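Local coordinates for distal tail protein (Bacillus phage spp1, PDB 2X8K) that forms, as a homohexamer, a wide channel at the distal tip of the phage tail and stays attached to the tail after DNA ejection, at residues F23-E37 / E54-F68. Sequence-based numbering, arbitrary orientation.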
ATOM      1  N   PHE C  23      10.009  32.907   4.947  1.00 76.75           N
ATOM      2  CA  PHE C  23       9.253  31.714   4.617  1.00 74.42           C
ATOM      3  C   PHE C  23       7.743  31.941   4.729  1.00 79.80           C
ATOM      4  O   PHE C  23       7.300  32.930   5.294  1.00 80.86           O
ATOM      5  CB  PHE C  23       9.702  30.500   5.439  1.00 73.92           C
ATOM      6  CG  PHE C  23       9.593  30.675   6.935  1.00 74.57           C
ATOM      7  CD1 PHE C  23      10.724  30.870   7.709  1.00 77.97           C
ATOM      8  CD2 PHE C  23       8.351  30.693   7.567  1.00 74.64           C
ATOM      9  CE1 PHE C  23      10.615  31.066   9.086  1.00 77.98           C
ATOM     10  CE2 PHE C  23       8.252  30.865   8.946  1.00 75.41           C
ATOM     11  CZ  PHE C  23       9.382  31.035   9.698  1.00 73.91           C
ATOM     12  N   LEU C  24       6.974  31.005   4.198  1.00 76.50           N
ATOM     13  CA  LEU C  24       5.526  30.991   4.109  1.00 76.77           C
ATOM     14  C   LEU C  24       4.999  29.899   5.029  1.00 79.24           C
ATOM     15  O   LEU C  24       5.427  28.755   4.925  1.00 78.70           O
ATOM     16  CB  LEU C  24       5.193  30.666   2.640  1.00 78.63           C
ATOM     17  CG  LEU C  24       3.922  31.239   2.035  1.00 85.83           C
ATOM     18  CD1 LEU C  24       2.776  30.299   2.195  1.00 84.17           C
ATOM     19  CD2 LEU C  24       3.621  32.660   2.529  1.00 91.26           C
ATOM     20  N   VAL C  25       4.098  30.236   5.946  1.00 75.62           N
ATOM     21  CA  VAL C  25       3.599  29.275   6.936  1.00 72.97           C
ATOM     22  C   VAL C  25       2.388  28.470   6.497  1.00 81.28           C
ATOM     23  O   VAL C  25       1.310  29.037   6.327  1.00 83.64           O
ATOM     24  CB  VAL C  25       3.399  29.926   8.319  1.00 74.53           C
ATOM     25  CG1 VAL C  25       2.894  28.916   9.322  1.00 72.29           C
ATOM     26  CG2 VAL C  25       4.690  30.543   8.809  1.00 74.54           C
ATOM     27  N   GLN C  26       2.567  27.139   6.353  1.00 78.76           N
ATOM     28  CA  GLN C  26       1.524  26.162   6.026  1.00 78.49           C
ATOM     29  C   GLN C  26       0.654  25.979   7.250  1.00 82.08           C
ATOM     30  O   GLN C  26      -0.553  26.190   7.164  1.00 83.61           O
ATOM     31  CB  GLN C  26       2.128  24.798   5.717  1.00 79.45           C
ATOM     32  CG  GLN C  26       2.715  24.607   4.342  1.00 99.44           C
ATOM     33  CD  GLN C  26       2.545  23.168   3.892  1.00124.88           C
ATOM     34  OE1 GLN C  26       1.556  22.509   4.224  1.00123.52           O
ATOM     35  NE2 GLN C  26       3.471  22.665   3.060  1.00111.58           N
ATOM     36  N   GLU C  27       1.257  25.558   8.390  1.00 76.22           N
ATOM     37  CA  GLU C  27       0.544  25.336   9.644  1.00 75.01           C
ATOM     38  C   GLU C  27       1.437  25.408  10.848  1.00 75.33           C
ATOM     39  O   GLU C  27       2.634  25.190  10.725  1.00 74.66           O
ATOM     40  CB  GLU C  27      -0.275  24.033   9.637  1.00 76.09           C
ATOM     41  CG  GLU C  27       0.510  22.748   9.475  1.00 89.58           C
ATOM     42  CD  GLU C  27      -0.161  21.515  10.056  1.00122.37           C
ATOM     43  OE1 GLU C  27      -1.388  21.344   9.853  1.00100.81           O
ATOM     44  OE2 GLU C  27       0.550  20.697  10.685  1.00133.04           O
ATOM     45  N   VAL C  28       0.844  25.715  12.015  1.00 69.93           N
ATOM     46  CA  VAL C  28       1.539  25.852  13.292  1.00 69.13           C
ATOM     47  C   VAL C  28       0.911  24.887  14.284  1.00 71.31           C
ATOM     48  O   VAL C  28      -0.214  25.114  14.744  1.00 75.53           O
ATOM     49  CB  VAL C  28       1.506  27.332  13.828  1.00 74.07           C
ATOM     50  CG1 VAL C  28       2.108  27.454  15.230  1.00 73.24           C
ATOM     51  CG2 VAL C  28       2.187  28.297  12.867  1.00 74.88           C
ATOM     52  N   ARG C  29       1.621  23.822  14.606  1.00 62.64           N
ATOM     53  CA  ARG C  29       1.212  22.841  15.619  1.00 59.92           C
ATOM     54  C   ARG C  29       1.898  23.237  16.958  1.00 60.80           C
ATOM     55  O   ARG C  29       2.841  24.022  16.963  1.00 61.08           O
ATOM     56  CB  ARG C  29       1.626  21.424  15.200  1.00 56.28           C
ATOM     57  CG  ARG C  29       0.817  20.842  14.079  1.00 56.10           C
ATOM     58  CD  ARG C  29       1.485  19.608  13.571  1.00 65.53           C
ATOM     59  NE  ARG C  29       2.604  19.907  12.659  1.00 78.40           N
ATOM     60  CZ  ARG C  29       3.864  19.554  12.900  1.00 97.52           C
ATOM     61  NH1 ARG C  29       4.180  18.889  14.005  1.00 84.27           N
ATOM     62  NH2 ARG C  29       4.818  19.852  12.036  1.00 88.49           N
ATOM     63  N   GLY C  30       1.402  22.731  18.064  1.00 54.95           N
ATOM     64  CA  GLY C  30       1.939  23.054  19.375  1.00 55.68           C
ATOM     65  C   GLY C  30       1.056  23.967  20.207  1.00 63.80           C
ATOM     66  O   GLY C  30       1.416  24.302  21.343  1.00 65.40           O
ATOM     67  N   ARG C  31      -0.081  24.433  19.654  1.00 61.35           N
ATOM     68  CA  ARG C  31      -0.938  25.326  20.444  1.00 63.17           C
ATOM     69  C   ARG C  31      -2.421  24.901  20.504  1.00 67.54           C
ATOM     70  O   ARG C  31      -3.341  25.683  20.280  1.00 66.39           O
ATOM     71  CB  ARG C  31      -0.693  26.811  20.126  1.00 65.73           C
ATOM     72  CG  ARG C  31      -0.986  27.180  18.706  1.00 70.09           C
ATOM     73  CD  ARG C  31       0.028  28.161  18.221  1.00 64.08           C
ATOM     74  NE  ARG C  31      -0.585  29.208  17.401  1.00 72.73           N
ATOM     75  CZ  ARG C  31      -1.160  29.004  16.221  1.00 80.57           C
ATOM     76  NH1 ARG C  31      -1.273  27.772  15.727  1.00 61.78           N
ATOM     77  NH2 ARG C  31      -1.650  30.020  15.538  1.00 53.23           N
ATOM     78  N   SER C  32      -2.630  23.623  20.805  1.00 65.07           N
ATOM     79  CA  SER C  32      -3.953  23.045  20.928  1.00 64.15           C
ATOM     80  C   SER C  32      -4.043  22.640  22.398  1.00 67.35           C
ATOM     81  O   SER C  32      -3.249  23.128  23.227  1.00 68.17           O
ATOM     82  CB  SER C  32      -4.032  21.771  20.094  1.00 66.08           C
ATOM     83  OG  SER C  32      -5.359  21.366  19.780  1.00 74.62           O
ATOM     84  N   VAL C  33      -5.008  21.755  22.714  1.00 60.69           N
ATOM     85  CA  VAL C  33      -5.270  21.234  24.042  1.00 59.69           C
ATOM     86  C   VAL C  33      -3.989  20.727  24.708  1.00 65.13           C
ATOM     87  O   VAL C  33      -3.400  19.750  24.264  1.00 66.22           O
ATOM     88  CB  VAL C  33      -6.413  20.188  24.051  1.00 61.75           C
ATOM     89  CG1 VAL C  33      -6.939  20.009  25.470  1.00 62.97           C
ATOM     90  CG2 VAL C  33      -7.541  20.595  23.129  1.00 60.72           C
ATOM     91  N   TYR C  34      -3.519  21.432  25.716  1.00 62.07           N
ATOM     92  CA  TYR C  34      -2.285  21.061  26.393  1.00 62.01           C
ATOM     93  C   TYR C  34      -2.430  19.786  27.207  1.00 72.10           C
ATOM     94  O   TYR C  34      -3.497  19.520  27.729  1.00 74.42           O
ATOM     95  CB  TYR C  34      -1.791  22.191  27.258  1.00 61.94           C
ATOM     96  CG  TYR C  34      -0.296  22.355  27.241  1.00 62.47           C
ATOM     97  CD1 TYR C  34       0.332  23.040  26.218  1.00 63.38           C
ATOM     98  CD2 TYR C  34       0.489  21.884  28.290  1.00 64.92           C
ATOM     99  CE1 TYR C  34       1.712  23.206  26.204  1.00 65.99           C
ATOM    100  CE2 TYR C  34       1.865  22.073  28.308  1.00 66.13           C
ATOM    101  CZ  TYR C  34       2.477  22.727  27.258  1.00 70.73           C
ATOM    102  OH  TYR C  34       3.844  22.887  27.264  1.00 64.87           O
ATOM    103  N   SER C  35      -1.369  18.987  27.272  1.00 69.97           N
ATOM    104  CA  SER C  35      -1.339  17.704  27.966  1.00 69.24           C
ATOM    105  C   SER C  35      -0.663  17.903  29.304  1.00 74.06           C
ATOM    106  O   SER C  35      -0.075  18.957  29.512  1.00 74.91           O
ATOM    107  CB  SER C  35      -0.588  16.693  27.112  1.00 70.00           C
ATOM    108  OG  SER C  35      -1.320  16.440  25.925  1.00 74.11           O
ATOM    109  N   ILE C  36      -0.765  16.919  30.229  1.00 68.92           N
ATOM    110  CA  ILE C  36      -0.189  16.990  31.581  1.00 67.80           C
ATOM    111  C   ILE C  36       0.686  15.793  31.892  1.00 72.31           C
ATOM    112  O   ILE C  36       0.290  14.637  31.651  1.00 74.61           O
ATOM    113  CB  ILE C  36      -1.325  17.098  32.610  1.00 71.05           C
ATOM    114  CG1 ILE C  36      -2.043  18.436  32.512  1.00 71.80           C
ATOM    115  CG2 ILE C  36      -0.840  16.843  34.006  1.00 73.41           C
ATOM    116  CD1 ILE C  36      -3.492  18.352  32.677  1.00 75.21           C
ATOM    117  N   GLU C  37       1.873  16.059  32.456  1.00 67.45           N
ATOM    118  CA  GLU C  37       2.783  15.013  32.930  1.00 67.42           C
ATOM    119  C   GLU C  37       2.277  14.562  34.316  1.00 75.26           C
ATOM    120  O   GLU C  37       2.087  15.398  35.206  1.00 74.93           O
ATOM    121  CB  GLU C  37       4.234  15.495  32.984  1.00 69.01           C
ATOM    122  CG  GLU C  37       4.878  15.722  31.621  1.00 81.21           C
ATOM    123  CD  GLU C  37       4.995  14.522  30.683  1.00133.06           C
ATOM    124  OE1 GLU C  37       4.629  14.658  29.490  1.00131.57           O
ATOM    125  OE2 GLU C  37       5.438  13.443  31.147  1.00143.83           O
ATOM    126  N   GLU C  54       2.137  15.894  39.283  1.00 74.74           N
ATOM    127  CA  GLU C  54       1.413  16.476  38.160  1.00 71.42           C
ATOM    128  C   GLU C  54       2.123  17.784  37.795  1.00 77.91           C
ATOM    129  O   GLU C  54       2.306  18.658  38.644  1.00 80.71           O
ATOM    130  CB  GLU C  54      -0.031  16.755  38.566  1.00 72.78           C
ATOM    131  CG  GLU C  54      -1.082  16.243  37.616  1.00 87.26           C
ATOM    132  CD  GLU C  54      -2.478  16.767  37.896  1.00120.89           C
ATOM    133  OE1 GLU C  54      -2.700  17.998  37.811  1.00112.80           O
ATOM    134  OE2 GLU C  54      -3.366  15.935  38.181  1.00124.96           O
ATOM    135  N   SER C  55       2.568  17.900  36.549  1.00 73.65           N
ATOM    136  CA  SER C  55       3.272  19.088  36.057  1.00 72.52           C
ATOM    137  C   SER C  55       3.012  19.327  34.581  1.00 71.00           C
ATOM    138  O   SER C  55       2.751  18.405  33.839  1.00 68.29           O
ATOM    139  CB  SER C  55       4.773  18.986  36.317  1.00 78.11           C
ATOM    140  OG  SER C  55       5.308  17.729  35.929  1.00 90.86           O
ATOM    141  N   LEU C  56       3.096  20.565  34.168  1.00 68.64           N
ATOM    142  CA  LEU C  56       2.927  20.957  32.789  1.00 67.74           C
ATOM    143  C   LEU C  56       4.227  20.712  32.050  1.00 70.68           C
ATOM    144  O   LEU C  56       5.271  21.232  32.442  1.00 71.42           O
ATOM    145  CB  LEU C  56       2.595  22.453  32.738  1.00 68.97           C
ATOM    146  CG  LEU C  56       1.184  22.879  32.364  1.00 73.37           C
ATOM    147  CD1 LEU C  56       0.097  21.921  32.909  1.00 75.19           C
ATOM    148  CD2 LEU C  56       0.954  24.290  32.820  1.00 70.25           C
ATOM    149  N   PRO C  57       4.210  19.943  30.952  1.00 65.24           N
ATOM    150  CA  PRO C  57       5.448  19.778  30.165  1.00 64.72           C
ATOM    151  C   PRO C  57       5.863  21.087  29.468  1.00 72.38           C
ATOM    152  O   PRO C  57       5.065  22.022  29.372  1.00 73.21           O
ATOM    153  CB  PRO C  57       5.062  18.720  29.157  1.00 63.08           C
ATOM    154  CG  PRO C  57       3.621  18.888  28.980  1.00 66.01           C
ATOM    155  CD  PRO C  57       3.082  19.240  30.322  1.00 63.79           C
ATOM    156  N   ALA C  58       7.107  21.170  28.997  1.00 69.03           N
ATOM    157  CA  ALA C  58       7.571  22.350  28.280  1.00 67.80           C
ATOM    158  C   ALA C  58       6.868  22.341  26.922  1.00 65.38           C
ATOM    159  O   ALA C  58       6.390  21.291  26.537  1.00 64.61           O
ATOM    160  CB  ALA C  58       9.063  22.270  28.093  1.00 69.66           C
ATOM    161  N   ARG C  59       6.747  23.481  26.231  1.00 59.10           N
ATOM    162  CA  ARG C  59       6.021  23.533  24.973  1.00 58.08           C
ATOM    163  C   ARG C  59       6.908  23.449  23.751  1.00 68.60           C
ATOM    164  O   ARG C  59       7.958  24.081  23.728  1.00 73.82           O
ATOM    165  CB  ARG C  59       5.142  24.775  24.946  1.00 55.12           C
ATOM    166  CG  ARG C  59       4.433  25.129  23.642  1.00 56.46           C
ATOM    167  CD  ARG C  59       3.520  26.329  23.871  1.00 62.62           C
ATOM    168  NE  ARG C  59       2.142  25.928  23.634  1.00 79.77           N
ATOM    169  CZ  ARG C  59       1.125  26.234  24.426  1.00 92.96           C
ATOM    170  NH1 ARG C  59       1.318  26.990  25.494  1.00 59.69           N
ATOM    171  NH2 ARG C  59      -0.104  25.799  24.141  1.00 89.99           N
ATOM    172  N   GLU C  60       6.499  22.661  22.743  1.00 62.69           N
ATOM    173  CA  GLU C  60       7.208  22.601  21.468  1.00 62.54           C
ATOM    174  C   GLU C  60       6.261  23.145  20.389  1.00 65.33           C
ATOM    175  O   GLU C  60       5.161  22.595  20.195  1.00 65.94           O
ATOM    176  CB  GLU C  60       7.656  21.181  21.117  1.00 63.74           C
ATOM    177  CG  GLU C  60       9.128  20.921  21.378  1.00 82.48           C
ATOM    178  CD  GLU C  60      10.111  21.426  20.340  1.00106.07           C
ATOM    179  OE1 GLU C  60      11.221  21.856  20.730  1.00 85.72           O
ATOM    180  OE2 GLU C  60       9.781  21.369  19.134  1.00106.04           O
ATOM    181  N   LEU C  61       6.643  24.258  19.760  1.00 58.14           N
ATOM    182  CA  LEU C  61       5.851  24.867  18.710  1.00 56.68           C
ATOM    183  C   LEU C  61       6.429  24.339  17.410  1.00 63.75           C
ATOM    184  O   LEU C  61       7.647  24.337  17.236  1.00 64.88           O
ATOM    185  CB  LEU C  61       5.932  26.404  18.773  1.00 57.06           C
ATOM    186  CG  LEU C  61       5.072  27.078  19.832  1.00 61.99           C
ATOM    187  CD1 LEU C  61       5.481  28.531  20.035  1.00 64.51           C
ATOM    188  CD2 LEU C  61       3.584  26.971  19.513  1.00 60.46           C
ATOM    189  N   GLU C  62       5.576  23.867  16.507  1.00 60.45           N
ATOM    190  CA  GLU C  62       6.054  23.282  15.278  1.00 60.85           C
ATOM    191  C   GLU C  62       5.498  24.055  14.130  1.00 69.67           C
ATOM    192  O   GLU C  62       4.317  23.943  13.833  1.00 72.81           O
ATOM    193  CB  GLU C  62       5.685  21.783  15.184  1.00 61.21           C
ATOM    194  CG  GLU C  62       5.196  21.137  16.480  1.00 75.43           C
ATOM    195  CD  GLU C  62       5.729  19.741  16.774  1.00114.00           C
ATOM    196  OE1 GLU C  62       5.024  18.756  16.450  1.00111.38           O
ATOM    197  OE2 GLU C  62       6.838  19.631  17.347  1.00113.39           O
ATOM    198  N   VAL C  63       6.333  24.856  13.489  1.00 65.76           N
ATOM    199  CA  VAL C  63       5.927  25.656  12.340  1.00 65.20           C
ATOM    200  C   VAL C  63       6.302  24.943  11.054  1.00 72.89           C
ATOM    201  O   VAL C  63       7.489  24.719  10.813  1.00 74.48           O
ATOM    202  CB  VAL C  63       6.561  27.063  12.406  1.00 68.13           C
ATOM    203  CG1 VAL C  63       6.098  27.934  11.238  1.00 68.16           C
ATOM    204  CG2 VAL C  63       6.275  27.722  13.752  1.00 67.38           C
ATOM    205  N   ASP C  64       5.299  24.604  10.224  1.00 70.58           N
ATOM    206  CA  ASP C  64       5.465  23.975   8.906  1.00 70.72           C
ATOM    207  C   ASP C  64       5.526  25.090   7.863  1.00 74.91           C
ATOM    208  O   ASP C  64       4.529  25.746   7.602  1.00 75.58           O
ATOM    209  CB  ASP C  64       4.317  22.985   8.622  1.00 72.66           C
ATOM    210  CG  ASP C  64       4.423  21.698   9.413  1.00 95.28           C
ATOM    211  OD1 ASP C  64       3.451  21.357  10.141  1.00 99.98           O
ATOM    212  OD2 ASP C  64       5.487  21.058   9.356  1.00103.09           O
ATOM    213  N   ALA C  65       6.710  25.358   7.338  1.00 72.24           N
ATOM    214  CA  ALA C  65       6.925  26.459   6.399  1.00 73.96           C
ATOM    215  C   ALA C  65       7.440  26.069   4.999  1.00 81.46           C
ATOM    216  O   ALA C  65       7.980  24.981   4.790  1.00 79.50           O
ATOM    217  CB  ALA C  65       7.879  27.458   7.020  1.00 74.53           C
ATOM    218  N   ILE C  66       7.304  27.001   4.060  1.00 80.85           N
ATOM    219  CA  ILE C  66       7.825  26.897   2.714  1.00 82.53           C
ATOM    220  C   ILE C  66       8.775  28.057   2.568  1.00 88.33           C
ATOM    221  O   ILE C  66       8.371  29.208   2.684  1.00 87.16           O
ATOM    222  CB  ILE C  66       6.719  26.883   1.628  1.00 86.76           C
ATOM    223  CG1 ILE C  66       6.049  25.521   1.599  1.00 86.54           C
ATOM    224  CG2 ILE C  66       7.294  27.212   0.255  1.00 88.57           C
ATOM    225  CD1 ILE C  66       4.747  25.547   1.018  1.00 99.90           C
ATOM    226  N   VAL C  67      10.046  27.753   2.344  1.00 88.33           N
ATOM    227  CA  VAL C  67      11.063  28.775   2.172  1.00 90.70           C
ATOM    228  C   VAL C  67      10.942  29.245   0.744  1.00101.22           C
ATOM    229  O   VAL C  67      11.268  28.484  -0.161  1.00100.85           O
ATOM    230  CB  VAL C  67      12.482  28.263   2.502  1.00 93.11           C
ATOM    231  CG1 VAL C  67      13.494  29.389   2.354  1.00 94.22           C
ATOM    232  CG2 VAL C  67      12.541  27.662   3.906  1.00 90.73           C
ATOM    233  N   PHE C  68      10.401  30.463   0.529  1.00103.96           N
ATOM    234  CA  PHE C  68      10.234  30.965  -0.835  1.00107.67           C
ATOM    235  C   PHE C  68      11.550  31.369  -1.428  1.00115.78           C
ATOM    236  O   PHE C  68      12.247  32.210  -0.859  1.00115.34           O
ATOM    237  CB  PHE C  68       9.182  32.078  -0.975  1.00110.87           C
ATOM    238  CG  PHE C  68       8.890  32.960   0.211  1.00112.21           C
ATOM    239  CD1 PHE C  68       9.807  33.917   0.628  1.00116.95           C
ATOM    240  CD2 PHE C  68       7.646  32.922   0.834  1.00113.42           C
ATOM    241  CE1 PHE C  68       9.507  34.781   1.686  1.00117.71           C
ATOM    242  CE2 PHE C  68       7.347  33.786   1.886  1.00116.22           C
ATOM    243  CZ  PHE C  68       8.284  34.703   2.312  1.00115.39           C
TER
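Arg29 turns its CG away from its own carbonyl carbon (chi1 -73°) and bends again at chi3, so that its guanidinium swings across to Asp64 and Glu62 on the neighbouring strand. Arg29 NE and NH2 grip Asp64 side-on, both meeting Asp64 OD1, which lies 2.8 Å from Arg29 NH2. Arg29 NH1 forms a salt bridge with Glu62 OE1 at 2.6 Å, while Glu62 CB lies over one guanidinium face. Glu27 OE2, at the edge of the same group, bonds to Arg29 NE. Glu27 and Asp64 lie side by side with their carboxylates close, a pairing that the arginine's positive charge probably makes tolerable; Thr125 OG1 also binds Asp64 OD2.

These charges line one face of an antiparallel ladder in the RIFT-related domain, where residues 23-29 form the strand next to 59-67 at the sheet's end within the chain. A classic beta bulge interrupts it: Gln26 and Glu27 both face Asp64, whose O accepts a bond from Gln26 N at 2.7 Å and a weak one from Glu27 N. Apolar side chains suit the other face, Phe23 CD2 lying against the methyl of Ala65 and Val25 meeting Val63.

Gly30 adopts a backbone conformation (phi 107°) easy for a residue without a side chain. Beyond it the backbones are no longer paired, and Arg59 and Tyr34 reach across. Arg59, its CG anti to the backbone N (chi1 172°), sends NE almost straight into Gly30 O (2.9 Å), in the guanidinium plane, and its NH2 binds Leu252 O. Tyr34 CE1 sits over the centre of that guanidinium, while Tyr34 OH donates to Pro57 O at 2.6 Å from above the carbonyl plane. Pro57 CD packs against Tyr34 CE2, the two side chains passing in opposite directions. Farther along, Glu37 and Ser55 pair through backbone bonds.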